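Long-range contacts in metal-dependent hydrolase (Lactobacillus plantarum, PDB 2F6K), which probably decarboxylates 2-amino-3-carboxymuconate 6-semialdehyde, as a metal-dependent member of the amidohydrolase family with a bound manganese ion: residues A[2-10]-A[297-305]; A[144-155]-A[195-205]. All blocks are in the same frame, centred on the assembly; numbering follows the deposited sequence.

Overall arrangement
The chain starts with strand 3-9, the first of eight parallel strands in the TIM-barrel fold, and returns to it at the very end: interaction 1 lays the last helix, 290-306, against that strand and so closes a loop of nearly the whole chain. Interaction 2 is nested inside this loop. It joins neighbouring strands 150-154 and 200-203, with helices 171-189 and 192-195 on the path between them. The centres of the two contacts lie about 15 Å apart, yet both reach the manganese ion: His7 and His9 come from segment 2-10, His154 from segment 144-155. Leu304 of the closing helix also packs against Lys200, linking the two contacts directly.

Interaction 1 (A[2-10]-A[297-305]); sequences SKIDFHTHY and FYDNAHRLL. With MN (manganese (II) ion), chain C.
Ile4 and Lys3 make the first shell against helix 297-305. The backbone N of Ile4 donates to the O of Phe297 at 2.9 Å, almost straight along the C=O axis (176° at the oxygen), while Lys3 CA brings its hydrogen to the same oxygen. The Lys3 side chain runs alongside that of Phe297, pointing the same way. Lys3 CG is anti to the carbonyl carbon (chi1 -38°) and the chain beyond is extended, which lays CD 3.6 Å from Phe297 CD2 and sets CE over one ring face in a CH-pi contact, 4.2 Å from the centroid. Lys3 NZ goes on to hydrogen-bond the backbone O of Asn47. With an alanine here, that face of Phe297 would probably lose its cover and the Asn47 carbonyl its ammonium partner.

Ile4 points toward the helix and forks over it: CG2 meets Ala301 CB at 3.6 Å, and CG1 comes equally near Tyr298 CD1, with Ile4 CD1 reaching on to Tyr298 CE1. Further along, Phe6 turns its ring edge to Ala301 CB, and its CZ lies 4.0 Å from Leu305 CD2, with Leu304 CD2 close by.

Behind these, Asp5 faces away from the helix. Its OD1 takes the N-H of His7 in an Asx turn at the corner of the chain, and OD2 bonds to Ser265. His7 NE2 then binds manganese at 2.1 Å and His9 NE2 at 2.3 Å; His154 and Asp266 complete the protein ligands. Towards the helix the contact is mostly apolar, pinned by the one backbone bond from Ile4 N; the polar bonds of Asp5 and the metal ligation lie away from it.

Interaction 2 (A[144-155]-A[195-205]); sequences LDARQAIVALHP and KYPNIKVIIPH. With MN (manganese (II) ion), chain C.
Two adjacent parallel strands of the TIM barrel, 150-154 and 200-203, meet here, with the loops at both ends. Four backbone bonds alternate along them: Lys200 N to Ala149 O, Val151 N to Lys200 O, Ile202 N to Val151 O and Leu153 N to Ile202 O. Ile150 CG2 touches Ile202 CD1 at 3.6 Å on the face they share with Ala152 and Lys200; on the other face, beside Val201, lies Val151, whose CG2 packs 3.5 Å from CG2 of Ile199, just before the strand.

Before the strands, Asp145 grips the turn 196-199. With CG anti to the backbone N (chi1 -168°), its carboxylate reaches across: OD1 takes Asn198 N at 2.8 Å on its syn side and a weak bond from Ile199 N, while OD2 receives Asn198 ND2, also at 2.8 Å, from above the carboxylate plane. Gln148, with positive phi, is the C-prime residue of the Schellman motif ending the helix.

At the far end His154 NE2 binds manganese at 2.1 Å. Pro155 CG meets the edge of the His205 ring, whose NE2 shares a hydrogen bond with a metal-bound water.

Strand 120-124 bonds to the other edge of 150-154, helix 102-114 packs on Leu144 and Ala149, and helix 171-189 covers Pro155 and Ile203.

Interaction 1 (A[2-10]-A[297-305])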
loop_
_atom_site.group_PDB
_atom_site.type_symbol
_atom_site.label_atom_id
_atom_site.label_comp_id
_atom_site.label_asym_id
_atom_site.label_seq_id
_atom_site.Cartn_x
_atom_site.Cartn_y
_atom_site.Cartn_z
ATOM N N SER A 2 -35.365 29.709 -8.785
ATOM C CA SER A 2 -35.149 28.325 -8.279
ATOM C C SER A 2 -33.806 27.797 -8.724
ATOM O O SER A 2 -33.239 28.279 -9.704
ATOM C CB SER A 2 -36.232 27.390 -8.801
ATOM O OG SER A 2 -37.450 27.655 -8.142
ATOM N N LYS A 3 -33.312 26.791 -8.010
ATOM C CA LYS A 3 -32.026 26.186 -8.325
ATOM C C LYS A 3 -32.183 24.758 -8.831
ATOM O O LYS A 3 -33.207 24.104 -8.602
ATOM C CB LYS A 3 -31.152 26.154 -7.074
ATOM C CG LYS A 3 -31.282 27.380 -6.210
ATOM C CD LYS A 3 -30.625 27.181 -4.848
ATOM C CE LYS A 3 -30.878 28.375 -3.939
ATOM N NZ LYS A 3 -30.573 28.040 -2.540
ATOM N N ILE A 4 -31.151 24.287 -9.526
ATOM C CA ILE A 4 -31.098 22.915 -10.021
ATOM C C ILE A 4 -29.885 22.314 -9.303
ATOM O O ILE A 4 -28.784 22.857 -9.382
ATOM C CB ILE A 4 -30.888 22.851 -11.553
ATOM C CG1 ILE A 4 -32.134 23.374 -12.272
ATOM C CG2 ILE A 4 -30.612 21.410 -11.972
ATOM C CD1 ILE A 4 -31.967 23.531 -13.766
ATOM N N ASP A 5 -30.099 21.210 -8.593
ATOM C CA ASP A 5 -29.041 20.548 -7.822
ATOM C C ASP A 5 -28.366 19.414 -8.600
ATOM O O ASP A 5 -28.992 18.395 -8.868
ATOM C CB ASP A 5 -29.654 19.983 -6.538
ATOM C CG ASP A 5 -28.621 19.702 -5.468
ATOM O OD1 ASP A 5 -27.429 19.506 -5.816
ATOM O OD2 ASP A 5 -29.018 19.673 -4.279
ATOM N N PHE A 6 -27.092 19.567 -8.943
ATOM C CA PHE A 6 -26.418 18.515 -9.701
ATOM C C PHE A 6 -25.540 17.576 -8.883
ATOM O O PHE A 6 -24.811 16.748 -9.441
ATOM C CB PHE A 6 -25.582 19.120 -10.827
ATOM C CG PHE A 6 -26.018 18.691 -12.193
ATOM C CD1 PHE A 6 -26.662 19.583 -13.045
ATOM C CD2 PHE A 6 -25.803 17.385 -12.627
ATOM C CE1 PHE A 6 -27.088 19.184 -14.314
ATOM C CE2 PHE A 6 -26.227 16.972 -13.895
ATOM C CZ PHE A 6 -26.870 17.875 -14.740
ATOM N N HIS A 7 -25.596 17.708 -7.563
ATOM C CA HIS A 7 -24.815 16.854 -6.677
ATOM C C HIS A 7 -25.633 16.645 -5.418
ATOM O O HIS A 7 -25.490 17.366 -4.436
ATOM C CB HIS A 7 -23.464 17.499 -6.345
ATOM C CG HIS A 7 -22.527 16.601 -5.591
ATOM N ND1 HIS A 7 -21.165 16.605 -5.804
ATOM C CD2 HIS A 7 -22.747 15.701 -4.601
ATOM C CE1 HIS A 7 -20.587 15.749 -4.980
ATOM N NE2 HIS A 7 -21.525 15.188 -4.238
ATOM N N THR A 8 -26.510 15.654 -5.469
ATOM C CA THR A 8 -27.378 15.328 -4.353
ATOM C C THR A 8 -27.539 13.804 -4.406
ATOM O O THR A 8 -27.533 13.216 -5.493
ATOM C CB THR A 8 -28.720 16.100 -4.491
ATOM O OG1 THR A 8 -29.638 15.648 -3.493
ATOM C CG2 THR A 8 -29.312 15.921 -5.885
ATOM N N HIS A 9 -27.673 13.158 -3.249
ATOM C CA HIS A 9 -27.737 11.695 -3.238
ATOM C C HIS A 9 -28.958 10.983 -2.647
ATOM O O HIS A 9 -29.777 11.573 -1.935
ATOM C CB HIS A 9 -26.495 11.145 -2.532
ATOM C CG HIS A 9 -25.198 11.678 -3.056
ATOM N ND1 HIS A 9 -24.761 11.451 -4.342
ATOM C CD2 HIS A 9 -24.226 12.407 -2.453
ATOM C CE1 HIS A 9 -23.577 12.016 -4.510
ATOM N NE2 HIS A 9 -23.229 12.602 -3.378
ATOM N N TYR A 10 -29.045 9.689 -2.951
ATOM C CA TYR A 10 -30.114 8.830 -2.450
ATOM C C TYR A 10 -29.475 7.506 -2.037
ATOM O O TYR A 10 -28.390 7.172 -2.503
ATOM C CB TYR A 10 -31.186 8.596 -3.525
ATOM C CG TYR A 10 -30.729 7.832 -4.755
ATOM C CD1 TYR A 10 -31.273 6.588 -5.070
ATOM C CD2 TYR A 10 -29.767 8.360 -5.611
ATOM C CE1 TYR A 10 -30.873 5.885 -6.208
ATOM C CE2 TYR A 10 -29.360 7.662 -6.752
ATOM C CZ TYR A 10 -29.918 6.430 -7.042
ATOM O OH TYR A 10 -29.522 5.749 -8.169
ATOM N N PHE A 297 -26.533 28.626 -10.136
ATOM C CA PHE A 297 -27.730 28.053 -9.535
ATOM C C PHE A 297 -28.744 27.449 -10.501
ATOM O O PHE A 297 -29.440 26.492 -10.151
ATOM C CB PHE A 297 -28.455 29.117 -8.708
ATOM C CG PHE A 297 -27.909 29.295 -7.327
ATOM C CD1 PHE A 297 -27.700 30.575 -6.812
ATOM C CD2 PHE A 297 -27.631 28.190 -6.527
ATOM C CE1 PHE A 297 -27.222 30.756 -5.522
ATOM C CE2 PHE A 297 -27.149 28.355 -5.230
ATOM C CZ PHE A 297 -26.943 29.643 -4.726
ATOM N N TYR A 298 -28.842 27.998 -11.708
ATOM C CA TYR A 298 -29.855 27.507 -12.636
ATOM C C TYR A 298 -29.500 27.456 -14.129
ATOM O O TYR A 298 -29.511 26.386 -14.740
ATOM C CB TYR A 298 -31.129 28.349 -12.443
ATOM C CG TYR A 298 -32.340 27.838 -13.178
ATOM C CD1 TYR A 298 -33.135 26.843 -12.629
ATOM C CD2 TYR A 298 -32.677 28.331 -14.441
ATOM C CE1 TYR A 298 -34.237 26.348 -13.318
ATOM C CE2 TYR A 298 -33.776 27.841 -15.135
ATOM C CZ TYR A 298 -34.549 26.851 -14.569
ATOM O OH TYR A 298 -35.636 26.351 -15.249
ATOM N N ASP A 299 -29.189 28.605 -14.715
ATOM C CA ASP A 299 -28.891 28.662 -16.144
ATOM C C ASP A 299 -27.954 27.586 -16.701
ATOM O O ASP A 299 -28.299 26.905 -17.664
ATOM C CB ASP A 299 -28.374 30.055 -16.524
ATOM C CG ASP A 299 -29.389 31.163 -16.220
ATOM O OD1 ASP A 299 -30.605 30.875 -16.163
ATOM O OD2 ASP A 299 -28.970 32.329 -16.049
ATOM N N ASN A 300 -26.777 27.423 -16.110
ATOM C CA ASN A 300 -25.845 26.427 -16.611
ATOM C C ASN A 300 -26.427 25.016 -16.626
ATOM O O ASN A 300 -26.326 24.317 -17.638
ATOM C CB ASN A 300 -24.543 26.474 -15.815
ATOM C CG ASN A 300 -23.819 27.793 -15.994
ATOM O OD1 ASN A 300 -24.094 28.525 -16.944
ATOM N ND2 ASN A 300 -22.887 28.100 -15.097
ATOM N N ALA A 301 -27.042 24.600 -15.523
ATOM C CA ALA A 301 -27.646 23.273 -15.456
ATOM C C ALA A 301 -28.720 23.154 -16.534
ATOM O O ALA A 301 -28.711 22.228 -17.350
ATOM C CB ALA A 301 -28.267 23.048 -14.085
ATOM N N HIS A 302 -29.644 24.108 -16.527
ATOM C CA HIS A 302 -30.741 24.131 -17.481
ATOM C C HIS A 302 -30.286 24.005 -18.933
ATOM O O HIS A 302 -30.881 23.255 -19.708
ATOM C CB HIS A 302 -31.549 25.414 -17.326
ATOM C CG HIS A 302 -32.732 25.489 -18.238
ATOM N ND1 HIS A 302 -33.814 24.641 -18.121
ATOM C CD2 HIS A 302 -32.989 26.284 -19.304
ATOM C CE1 HIS A 302 -34.685 24.911 -19.078
ATOM N NE2 HIS A 302 -34.208 25.903 -19.808
ATOM N N ARG A 303 -29.242 24.746 -19.300
ATOM C CA ARG A 303 -28.732 24.714 -20.667
ATOM C C ARG A 303 -28.203 23.329 -21.001
ATOM O O ARG A 303 -28.426 22.812 -22.097
ATOM C CB ARG A 303 -27.618 25.745 -20.844
ATOM C CG ARG A 303 -27.087 25.834 -22.259
ATOM C CD ARG A 303 -25.945 26.825 -22.363
ATOM N NE ARG A 303 -26.314 28.136 -21.837
ATOM C CZ ARG A 303 -25.893 28.624 -20.670
ATOM N NH1 ARG A 303 -25.085 27.909 -19.898
ATOM N NH2 ARG A 303 -26.269 29.836 -20.281
ATOM N N LEU A 304 -27.508 22.734 -20.036
ATOM C CA LEU A 304 -26.933 21.406 -20.192
ATOM C C LEU A 304 -28.010 20.329 -20.273
ATOM O O LEU A 304 -27.851 19.347 -20.992
ATOM C CB LEU A 304 -25.990 21.119 -19.021
ATOM C CG LEU A 304 -25.199 19.811 -18.967
ATOM C CD1 LEU A 304 -24.171 19.756 -20.090
ATOM C CD2 LEU A 304 -24.506 19.729 -17.616
ATOM N N LEU A 305 -29.105 20.509 -19.539
ATOM C CA LEU A 305 -30.188 19.525 -19.555
ATOM C C LEU A 305 -31.050 19.589 -20.811
ATOM O O LEU A 305 -31.494 18.563 -21.311
ATOM C CB LEU A 305 -31.097 19.691 -18.335
ATOM C CG LEU A 305 -30.575 19.245 -16.971
ATOM C CD1 LEU A 305 -31.651 19.480 -15.931
ATOM C CD2 LEU A 305 -30.204 17.778 -17.011
HETATM MN MN MN C . -21.227 13.566 -2.886
HETATM O O HOH W 1 -19.496 14.291 -1.977
HETATM O O HOH W 2 -21.343 12.092 -1.118
#

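Interaction 2 (A[144-155]-A[195-205])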
loop_
_atom_site.group_PDB
_atom_site.type_symbol
_atom_site.label_atom_id
_atom_site.label_comp_id
_atom_site.label_asym_id
_atom_site.label_seq_id
_atom_site.Cartn_x
_atom_site.Cartn_y
_atom_site.Cartn_z
ATOM N N LEU A 144 -20.504 5.886 -24.180
ATOM C CA LEU A 144 -20.884 7.152 -23.572
ATOM C C LEU A 144 -20.654 8.312 -24.522
ATOM O O LEU A 144 -21.454 9.241 -24.577
ATOM C CB LEU A 144 -20.099 7.375 -22.271
ATOM C CG LEU A 144 -20.581 6.591 -21.043
ATOM C CD1 LEU A 144 -19.526 6.607 -19.944
ATOM C CD2 LEU A 144 -21.879 7.192 -20.548
ATOM N N ASP A 145 -19.561 8.260 -25.273
ATOM C CA ASP A 145 -19.259 9.335 -26.209
ATOM C C ASP A 145 -20.253 9.338 -27.369
ATOM O O ASP A 145 -20.619 10.390 -27.889
ATOM C CB ASP A 145 -17.839 9.195 -26.756
ATOM C CG ASP A 145 -17.376 10.442 -27.499
ATOM O OD1 ASP A 145 -17.139 11.483 -26.850
ATOM O OD2 ASP A 145 -17.258 10.386 -28.736
ATOM N N ALA A 146 -20.694 8.155 -27.771
ATOM C CA ALA A 146 -21.639 8.052 -28.873
ATOM C C ALA A 146 -22.972 8.707 -28.515
ATOM O O ALA A 146 -23.743 9.089 -29.397
ATOM C CB ALA A 146 -21.848 6.589 -29.247
ATOM N N ARG A 147 -23.239 8.839 -27.220
ATOM C CA ARG A 147 -24.489 9.445 -26.774
ATOM C C ARG A 147 -24.281 10.839 -26.199
ATOM O O ARG A 147 -25.217 11.437 -25.672
ATOM C CB ARG A 147 -25.167 8.546 -25.734
ATOM C CG ARG A 147 -25.492 7.160 -26.266
ATOM C CD ARG A 147 -25.969 6.197 -25.183
ATOM N NE ARG A 147 -26.491 4.964 -25.778
ATOM C CZ ARG A 147 -25.745 4.042 -26.381
ATOM N NH1 ARG A 147 -24.430 4.201 -26.464
ATOM N NH2 ARG A 147 -26.320 2.978 -26.928
ATOM N N GLN A 148 -23.061 11.363 -26.310
ATOM C CA GLN A 148 -22.766 12.702 -25.785
ATOM C C GLN A 148 -23.282 12.769 -24.357
ATOM O O GLN A 148 -23.870 13.760 -23.943
ATOM C CB GLN A 148 -23.472 13.762 -26.626
ATOM C CG GLN A 148 -22.943 13.884 -28.038
ATOM C CD GLN A 148 -24.005 14.341 -29.011
ATOM O OE1 GLN A 148 -24.957 13.608 -29.285
ATOM N NE2 GLN A 148 -23.855 15.556 -29.539
ATOM N N ALA A 149 -23.052 11.692 -23.619
ATOM C CA ALA A 149 -23.511 11.568 -22.249
ATOM C C ALA A 149 -22.813 12.444 -21.201
ATOM O O ALA A 149 -21.635 12.826 -21.330
ATOM C CB ALA A 149 -23.420 10.101 -21.832
ATOM N N ILE A 150 -23.573 12.765 -20.161
ATOM C CA ILE A 150 -23.057 13.521 -19.038
ATOM C C ILE A 150 -22.440 12.449 -18.126
ATOM O O ILE A 150 -23.091 11.451 -17.801
ATOM C CB ILE A 150 -24.198 14.222 -18.268
ATOM C CG1 ILE A 150 -24.793 15.351 -19.120
ATOM C CG2 ILE A 150 -23.680 14.749 -16.930
ATOM C CD1 ILE A 150 -26.122 15.849 -18.621
ATOM N N VAL A 151 -21.186 12.637 -17.735
ATOM C CA VAL A 151 -20.517 11.698 -16.851
ATOM C C VAL A 151 -20.043 12.462 -15.620
ATOM O O VAL A 151 -19.151 13.311 -15.704
ATOM C CB VAL A 151 -19.312 11.043 -17.544
ATOM C CG1 VAL A 151 -18.514 10.247 -16.546
ATOM C CG2 VAL A 151 -19.789 10.133 -18.666
ATOM N N ALA A 152 -20.657 12.176 -14.477
ATOM C CA ALA A 152 -20.285 12.855 -13.240
ATOM C C ALA A 152 -19.392 11.985 -12.373
ATOM O O ALA A 152 -19.804 10.905 -11.932
ATOM C CB ALA A 152 -21.535 13.249 -12.457
ATOM N N LEU A 153 -18.169 12.459 -12.142
ATOM C CA LEU A 153 -17.217 11.745 -11.302
ATOM C C LEU A 153 -17.591 11.974 -9.847
ATOM O O LEU A 153 -18.065 13.054 -9.479
ATOM C CB LEU A 153 -15.793 12.280 -11.492
ATOM C CG LEU A 153 -15.090 12.289 -12.846
ATOM C CD1 LEU A 153 -13.624 12.690 -12.640
ATOM C CD2 LEU A 153 -15.170 10.920 -13.491
ATOM N N HIS A 154 -17.414 10.954 -9.021
ATOM C CA HIS A 154 -17.658 11.130 -7.599
ATOM C C HIS A 154 -16.478 10.506 -6.873
ATOM O O HIS A 154 -16.139 9.335 -7.075
ATOM C CB HIS A 154 -18.971 10.509 -7.125
ATOM C CG HIS A 154 -19.417 11.038 -5.799
ATOM N ND1 HIS A 154 -18.747 10.764 -4.624
ATOM C CD2 HIS A 154 -20.416 11.894 -5.468
ATOM C CE1 HIS A 154 -19.315 11.426 -3.630
ATOM N NE2 HIS A 154 -20.329 12.120 -4.116
ATOM N N PRO A 155 -15.829 11.296 -6.013
ATOM C CA PRO A 155 -14.672 10.788 -5.280
ATOM C C PRO A 155 -14.953 9.623 -4.351
ATOM O O PRO A 155 -16.021 9.524 -3.740
ATOM C CB PRO A 155 -14.172 12.028 -4.532
ATOM C CG PRO A 155 -15.446 12.748 -4.217
ATOM C CD PRO A 155 -16.231 12.629 -5.519
ATOM N N LYS A 195 -10.004 11.899 -26.989
ATOM C CA LYS A 195 -10.644 10.746 -27.617
ATOM C C LYS A 195 -12.169 10.702 -27.464
ATOM O O LYS A 195 -12.869 10.147 -28.318
ATOM C CB LYS A 195 -10.040 9.443 -27.072
ATOM C CG LYS A 195 -8.561 9.244 -27.391
ATOM C CD LYS A 195 -8.160 7.775 -27.270
ATOM C CE LYS A 195 -8.365 7.246 -25.864
ATOM N NZ LYS A 195 -8.137 5.776 -25.769
ATOM N N TYR A 196 -12.686 11.274 -26.381
ATOM C CA TYR A 196 -14.130 11.280 -26.157
ATOM C C TYR A 196 -14.612 12.702 -25.889
ATOM O O TYR A 196 -15.174 12.990 -24.830
ATOM C CB TYR A 196 -14.483 10.368 -24.981
ATOM C CG TYR A 196 -13.802 9.024 -25.062
ATOM C CD1 TYR A 196 -12.731 8.714 -24.226
ATOM C CD2 TYR A 196 -14.178 8.084 -26.024
ATOM C CE1 TYR A 196 -12.045 7.501 -24.350
ATOM C CE2 TYR A 196 -13.501 6.870 -26.158
ATOM C CZ TYR A 196 -12.436 6.585 -25.321
ATOM O OH TYR A 196 -11.760 5.395 -25.465
ATOM N N PRO A 197 -14.423 13.602 -26.870
ATOM C CA PRO A 197 -14.803 15.017 -26.809
ATOM C C PRO A 197 -16.283 15.280 -26.578
ATOM O O PRO A 197 -16.658 16.327 -26.056
ATOM C CB PRO A 197 -14.343 15.546 -28.162
ATOM C CG PRO A 197 -14.639 14.392 -29.057
ATOM C CD PRO A 197 -14.077 13.231 -28.258
ATOM N N ASN A 198 -17.117 14.323 -26.958
ATOM C CA ASN A 198 -18.558 14.469 -26.831
ATOM C C ASN A 198 -19.107 14.227 -25.441
ATOM O O ASN A 198 -20.244 14.604 -25.146
ATOM C CB ASN A 198 -19.242 13.552 -27.841
ATOM C CG ASN A 198 -18.762 13.814 -29.250
ATOM O OD1 ASN A 198 -18.924 14.925 -29.764
ATOM N ND2 ASN A 198 -18.147 12.807 -29.877
ATOM N N ILE A 199 -18.315 13.592 -24.585
ATOM C CA ILE A 199 -18.766 13.343 -23.227
ATOM C C ILE A 199 -18.655 14.640 -22.452
ATOM O O ILE A 199 -17.706 15.397 -22.634
ATOM C CB ILE A 199 -17.904 12.288 -22.523
ATOM C CG1 ILE A 199 -18.024 10.948 -23.259
ATOM C CG2 ILE A 199 -18.340 12.159 -21.061
ATOM C CD1 ILE A 199 -17.166 9.846 -22.679
ATOM N N LYS A 200 -19.636 14.899 -21.598
ATOM C CA LYS A 200 -19.634 16.103 -20.782
ATOM C C LYS A 200 -19.319 15.649 -19.369
ATOM O O LYS A 200 -20.181 15.123 -18.662
ATOM C CB LYS A 200 -20.998 16.770 -20.840
ATOM C CG LYS A 200 -21.398 17.168 -22.244
ATOM C CD LYS A 200 -22.907 17.272 -22.376
ATOM C CE LYS A 200 -23.284 17.714 -23.771
ATOM N NZ LYS A 200 -22.553 16.911 -24.803
ATOM N N VAL A 201 -18.068 15.850 -18.976
ATOM C CA VAL A 201 -17.584 15.444 -17.670
ATOM C C VAL A 201 -17.748 16.490 -16.578
ATOM O O VAL A 201 -17.229 17.599 -16.672
ATOM C CB VAL A 201 -16.095 15.059 -17.772
ATOM C CG1 VAL A 201 -15.538 14.678 -16.413
ATOM C CG2 VAL A 201 -15.939 13.925 -18.758
ATOM N N ILE A 202 -18.480 16.126 -15.535
ATOM C CA ILE A 202 -18.672 17.012 -14.393
ATOM C C ILE A 202 -17.680 16.586 -13.299
ATOM O O ILE A 202 -17.744 15.453 -12.806
ATOM C CB ILE A 202 -20.098 16.882 -13.807
ATOM C CG1 ILE A 202 -21.146 17.262 -14.859
ATOM C CG2 ILE A 202 -20.230 17.758 -12.563
ATOM C CD1 ILE A 202 -22.591 17.048 -14.388
ATOM N N ILE A 203 -16.756 17.470 -12.937
ATOM C CA ILE A 203 -15.794 17.174 -11.876
ATOM C C ILE A 203 -16.338 17.854 -10.607
ATOM O O ILE A 203 -16.502 19.071 -10.558
ATOM C CB ILE A 203 -14.396 17.694 -12.252
ATOM C CG1 ILE A 203 -13.894 16.929 -13.486
ATOM C CG2 ILE A 203 -13.433 17.502 -11.097
ATOM C CD1 ILE A 203 -12.572 17.405 -14.019
ATOM N N PRO A 204 -16.628 17.063 -9.565
ATOM C CA PRO A 204 -17.172 17.546 -8.291
ATOM C C PRO A 204 -16.288 18.411 -7.404
ATOM O O PRO A 204 -15.064 18.469 -7.579
ATOM C CB PRO A 204 -17.565 16.253 -7.589
ATOM C CG PRO A 204 -16.447 15.343 -7.986
ATOM C CD PRO A 204 -16.295 15.627 -9.472
ATOM N N HIS A 205 -16.942 19.080 -6.454
ATOM C CA HIS A 205 -16.286 19.925 -5.460
ATOM C C HIS A 205 -15.343 20.987 -6.021
ATOM O O HIS A 205 -14.204 21.134 -5.565
ATOM C CB HIS A 205 -15.537 19.038 -4.460
ATOM C CG HIS A 205 -16.387 17.960 -3.860
ATOM N ND1 HIS A 205 -16.086 16.620 -3.981
ATOM C CD2 HIS A 205 -17.537 18.023 -3.148
ATOM C CE1 HIS A 205 -17.014 15.903 -3.371
ATOM N NE2 HIS A 205 -17.907 16.730 -2.858
HETATM MN MN MN C . -21.227 13.566 -2.886
HETATM O O HOH W 1 -19.496 14.291 -1.977
HETATM O O HOH W 2 -21.343 12.092 -1.118
#